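Local atomic coordinates of glucocorticoid Modulatory Element Binding protein-1 (Homo sapiens, PDB entry 1OQJ), a protein that binds glucocorticoid modulatory elements in promoter DNA through its SAND domain, raising sensitivity to low glucocorticoid levels, and serves as an essential auxiliary factor in parvovirus replication. Residues Ser17-Leu22 / Cys35-Asn39; Phe26-Gly30 / Val88-Cys93. All coordinates share one frame; numbering follows the deposited sequence.

How the interactions relate
The two contacts alternate along the chain: strand 17-22 comes first, then 26-30, then 35-39, with 88-93 near the modelled C-terminus. Interaction 1 joins the two inner strands of the four-stranded antiparallel sheet of the SAND domain. Interaction 2 ties the connection between those same strands to the C-terminal segment around a zinc ion. Their centres lie about 19 Å apart, on opposite sides of the middle of the chain, yet Phe26 bridges them: its CD1 packs at 3.8 Å against both Leu21 CD1 and Cys35 SG. The same short connection that packs on the sheet through Phe26 thus carries the zinc ligand Cys28, with the ion about 13 Å from the Cys35 side chain.

Interaction 1 (Ser17-Leu22 / Cys35-Asn39); sequences SKAILL and CVKFN
Ala19 is the small bump that fits this strand pair together: its CB sits 3.3 Å from Lys37 O and 3.6 Å from Val36 CG1, flanked further along by the Phe38 ring. That ring is carried toward the start of strand 17-22, past Ala19 to Lys18 and Ser17, by a first torsion of -174°, which sets CG anti to the backbone N. One edge of it then meets the backbone, with CD1 3.3 Å from Lys18 O and the oxygen lying in the ring plane, while CE1 reaches Ser17 CB. At the other end, Leu21 CD1 fills the angle between Cys35 and Val36, 3.9 Å from Cys35 SG and 4.2 Å from Val36 CG2. On the opposite face, Ile20 and Lys37 stand abreast at their CB atoms, and the lysine chain then runs outward.

The strands are antiparallel. Ile20 and Lys37 form the hydrogen-bonded pair, exchanging bonds in both directions, the shorter from Lys37 N to Ile20 O at 2.8 Å. Leu21 and Val36 form the next, non-hydrogen-bonded pair. Beyond it Leu22 N bonds to Cys35 O at 2.9 Å, nearly in line with the carbonyl.

Cys35 and Val36 together face Ile43 in a classic beta bulge toward strand 41-43. Strand 9-14 borders the other side of 17-22, while helix 45-51 covers Ala19 and Phe38, Phe48 meeting the Phe38 ring edge-to-face.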
# COMPACT_ATOMS: atom_id res chain seq x y z
N SER A 17 -1.30 6.92 -11.93
CA SER A 17 -0.71 7.71 -10.84
C SER A 17 0.46 6.98 -10.19
O SER A 17 0.43 5.76 -10.02
CB SER A 17 -1.77 8.02 -9.78
OG SER A 17 -2.81 8.82 -10.31
N LYS A 18 1.49 7.74 -9.82
CA LYS A 18 2.68 7.19 -9.18
C LYS A 18 2.82 7.72 -7.76
O LYS A 18 2.53 8.88 -7.49
CB LYS A 18 3.95 7.56 -9.97
CG LYS A 18 4.03 6.96 -11.36
CD LYS A 18 5.36 7.28 -12.04
CE LYS A 18 5.48 8.75 -12.39
NZ LYS A 18 6.78 9.03 -13.08
N ALA A 19 3.29 6.86 -6.86
CA ALA A 19 3.48 7.24 -5.48
C ALA A 19 4.58 6.38 -4.87
O ALA A 19 5.15 5.52 -5.56
CB ALA A 19 2.18 7.08 -4.70
N ILE A 20 4.87 6.61 -3.60
CA ILE A 20 5.91 5.86 -2.91
C ILE A 20 5.36 5.26 -1.63
O ILE A 20 4.78 5.96 -0.80
CB ILE A 20 7.10 6.78 -2.55
CG1 ILE A 20 7.68 7.39 -3.83
CG2 ILE A 20 8.17 6.00 -1.80
CD1 ILE A 20 8.78 8.40 -3.57
N LEU A 21 5.53 3.95 -1.47
CA LEU A 21 5.07 3.26 -0.28
C LEU A 21 6.20 3.21 0.74
O LEU A 21 7.27 2.67 0.45
CB LEU A 21 4.65 1.82 -0.63
CG LEU A 21 4.21 0.92 0.53
CD1 LEU A 21 2.88 1.41 1.07
CD2 LEU A 21 4.06 -0.52 0.05
N LEU A 22 5.99 3.81 1.91
CA LEU A 22 7.01 3.78 2.97
C LEU A 22 6.75 2.45 3.68
O LEU A 22 5.79 2.32 4.45
CB LEU A 22 6.83 4.96 3.92
CG LEU A 22 6.86 6.33 3.24
CD1 LEU A 22 6.83 7.42 4.31
CD2 LEU A 22 8.11 6.48 2.37
N CYS A 35 0.77 5.80 4.85
CA CYS A 35 2.04 5.19 4.50
C CYS A 35 2.41 5.38 3.03
O CYS A 35 3.38 4.80 2.55
CB CYS A 35 2.00 3.69 4.82
SG CYS A 35 0.70 2.76 3.96
N VAL A 36 1.63 6.18 2.32
CA VAL A 36 1.88 6.43 0.91
C VAL A 36 2.22 7.90 0.67
O VAL A 36 1.45 8.78 1.05
CB VAL A 36 0.65 6.08 0.05
CG1 VAL A 36 0.89 6.47 -1.40
CG2 VAL A 36 0.35 4.59 0.16
N LYS A 37 3.37 8.16 0.06
CA LYS A 37 3.76 9.53 -0.24
C LYS A 37 3.27 9.84 -1.65
O LYS A 37 3.67 9.17 -2.62
CB LYS A 37 5.28 9.69 -0.14
CG LYS A 37 5.78 11.13 -0.32
CD LYS A 37 7.28 11.23 -0.05
CE LYS A 37 7.80 12.64 -0.28
NZ LYS A 37 7.75 13.06 -1.71
N PHE A 38 2.39 10.83 -1.76
CA PHE A 38 1.80 11.23 -3.03
C PHE A 38 1.77 12.75 -3.06
O PHE A 38 1.10 13.37 -2.24
CB PHE A 38 0.39 10.65 -3.13
CG PHE A 38 -0.27 10.87 -4.46
CD1 PHE A 38 0.35 10.47 -5.64
CD2 PHE A 38 -1.54 11.44 -4.53
CE1 PHE A 38 -0.29 10.62 -6.87
CE2 PHE A 38 -2.19 11.59 -5.75
CZ PHE A 38 -1.56 11.18 -6.93
N ASN A 39 2.49 13.34 -4.01
CA ASN A 39 2.58 14.79 -4.14
C ASN A 39 3.04 15.44 -2.83
O ASN A 39 2.50 16.46 -2.39
CB ASN A 39 1.25 15.37 -4.60
CG ASN A 39 0.93 14.98 -6.03
OD1 ASN A 39 1.81 14.95 -6.89
ND2 ASN A 39 -0.34 14.67 -6.30

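Interaction 2 (Phe26-Gly30 / Val88-Cys93); sequences FVCPG and VCSNTC. With ZN (zinc ion), chain C.
Cys28 and the pair Cys89 and Cys93 grip one zinc ion in a site of three cysteines and one histidine, joining the loop between strands 17-22 and 36-38 to an irregular segment that follows helix 71-76, 58 residues further on; His85 is the fourth ligand. Cys28 SG binds the metal at 2.3 Å, and Cys89 and Cys93 reach it from the other segment. The CB of Cys89 points away from 26-30 and that of Cys93 toward it, yet with chi1 at -178° and 53° respectively both sulfurs end on the same ion.

Apolar packing continues on the residues next to Cys28. Val27 CG1 meets Val88 CG1 at 3.6 Å, the two side chains crossing at a slant. After a cis peptide bond, the Pro29 ring lies beside Thr92, both pointing the same way.

Hydrogen bonds form a second shell. Ser90 N points almost straight at Cys28 SG, 3.4 Å away, and Asn91 N makes a weak bond to Cys89 SG; such N-H donors probably help stabilise negative charge on the thiolates. Lys61, a DNA-binding residue, makes a weak hydrogen bond to Cys93 O. A water links the segments, accepting from Cys28 N at 2.9 Å and donating to Val88 O. The Ser90 hydroxyl, lying against the Pro29 ring, is hydrogen-bonded to the hydroxyl two residues on, Ser90 OG lying 2.7 Å from Thr92 OG1, with either able to donate.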
# COMPACT_ATOMS: atom_id res chain seq x y z
N PHE A 26 3.87 0.85 6.56
CA PHE A 26 2.85 -0.02 5.97
C PHE A 26 2.45 -1.08 7.01
O PHE A 26 2.88 -2.23 6.93
CB PHE A 26 3.44 -0.66 4.71
CG PHE A 26 2.48 -1.49 3.91
CD1 PHE A 26 1.23 -1.00 3.55
CD2 PHE A 26 2.86 -2.74 3.43
CE1 PHE A 26 0.38 -1.73 2.72
CE2 PHE A 26 2.02 -3.49 2.60
CZ PHE A 26 0.78 -2.97 2.24
N VAL A 27 1.62 -0.68 7.96
CA VAL A 27 1.18 -1.53 9.06
C VAL A 27 -0.23 -2.08 8.87
O VAL A 27 -1.12 -1.36 8.42
CB VAL A 27 1.26 -0.74 10.39
CG1 VAL A 27 0.81 -1.60 11.55
CG2 VAL A 27 2.69 -0.26 10.61
N CYS A 28 -0.43 -3.35 9.21
CA CYS A 28 -1.75 -3.96 9.07
C CYS A 28 -2.79 -3.14 9.82
O CYS A 28 -2.54 -2.69 10.94
CB CYS A 28 -1.71 -5.38 9.63
SG CYS A 28 -3.31 -6.22 9.60
N PRO A 29 -4.01 -3.00 9.25
CA PRO A 29 -4.50 -3.52 7.97
C PRO A 29 -4.24 -2.63 6.76
O PRO A 29 -4.84 -2.82 5.70
CB PRO A 29 -5.98 -3.70 8.24
CG PRO A 29 -6.29 -2.49 9.04
CD PRO A 29 -5.11 -2.38 10.01
N GLY A 30 -3.36 -1.65 6.94
CA GLY A 30 -2.97 -0.74 5.88
C GLY A 30 -3.95 0.23 5.24
O GLY A 30 -3.58 1.36 4.95
N VAL A 88 2.07 -7.80 14.50
CA VAL A 88 1.15 -6.68 14.47
C VAL A 88 0.09 -6.93 13.40
O VAL A 88 0.37 -6.83 12.21
CB VAL A 88 1.91 -5.37 14.17
CG1 VAL A 88 0.95 -4.20 14.10
CG2 VAL A 88 2.97 -5.13 15.24
N CYS A 89 -1.12 -7.24 13.84
CA CYS A 89 -2.22 -7.55 12.93
C CYS A 89 -3.57 -7.19 13.54
O CYS A 89 -3.77 -7.30 14.75
CB CYS A 89 -2.18 -9.04 12.58
SG CYS A 89 -3.42 -9.62 11.40
N SER A 90 -4.51 -6.75 12.70
CA SER A 90 -5.84 -6.37 13.17
C SER A 90 -6.84 -7.51 12.98
O SER A 90 -7.96 -7.44 13.48
CB SER A 90 -6.34 -5.16 12.40
OG SER A 90 -6.57 -5.52 11.04
N ASN A 91 -6.43 -8.53 12.24
CA ASN A 91 -7.29 -9.68 11.97
C ASN A 91 -8.43 -9.30 11.02
O ASN A 91 -9.43 -10.00 10.95
CB ASN A 91 -7.86 -10.23 13.27
CG ASN A 91 -6.79 -10.58 14.28
OD1 ASN A 91 -5.95 -11.44 14.03
ND2 ASN A 91 -6.81 -9.91 15.43
N THR A 92 -8.26 -8.18 10.31
CA THR A 92 -9.28 -7.73 9.36
C THR A 92 -8.63 -7.48 8.00
O THR A 92 -9.28 -7.01 7.07
CB THR A 92 -9.94 -6.41 9.81
OG1 THR A 92 -8.97 -5.35 9.81
CG2 THR A 92 -10.53 -6.56 11.21
N CYS A 93 -7.35 -7.82 7.89
CA CYS A 93 -6.61 -7.62 6.66
C CYS A 93 -7.03 -8.58 5.56
O CYS A 93 -6.74 -8.35 4.39
CB CYS A 93 -5.11 -7.75 6.93
SG CYS A 93 -4.63 -9.28 7.77
ZN ZN C . -3.08 -8.47 9.35
O HOH W 1 1.64 -5.01 10.48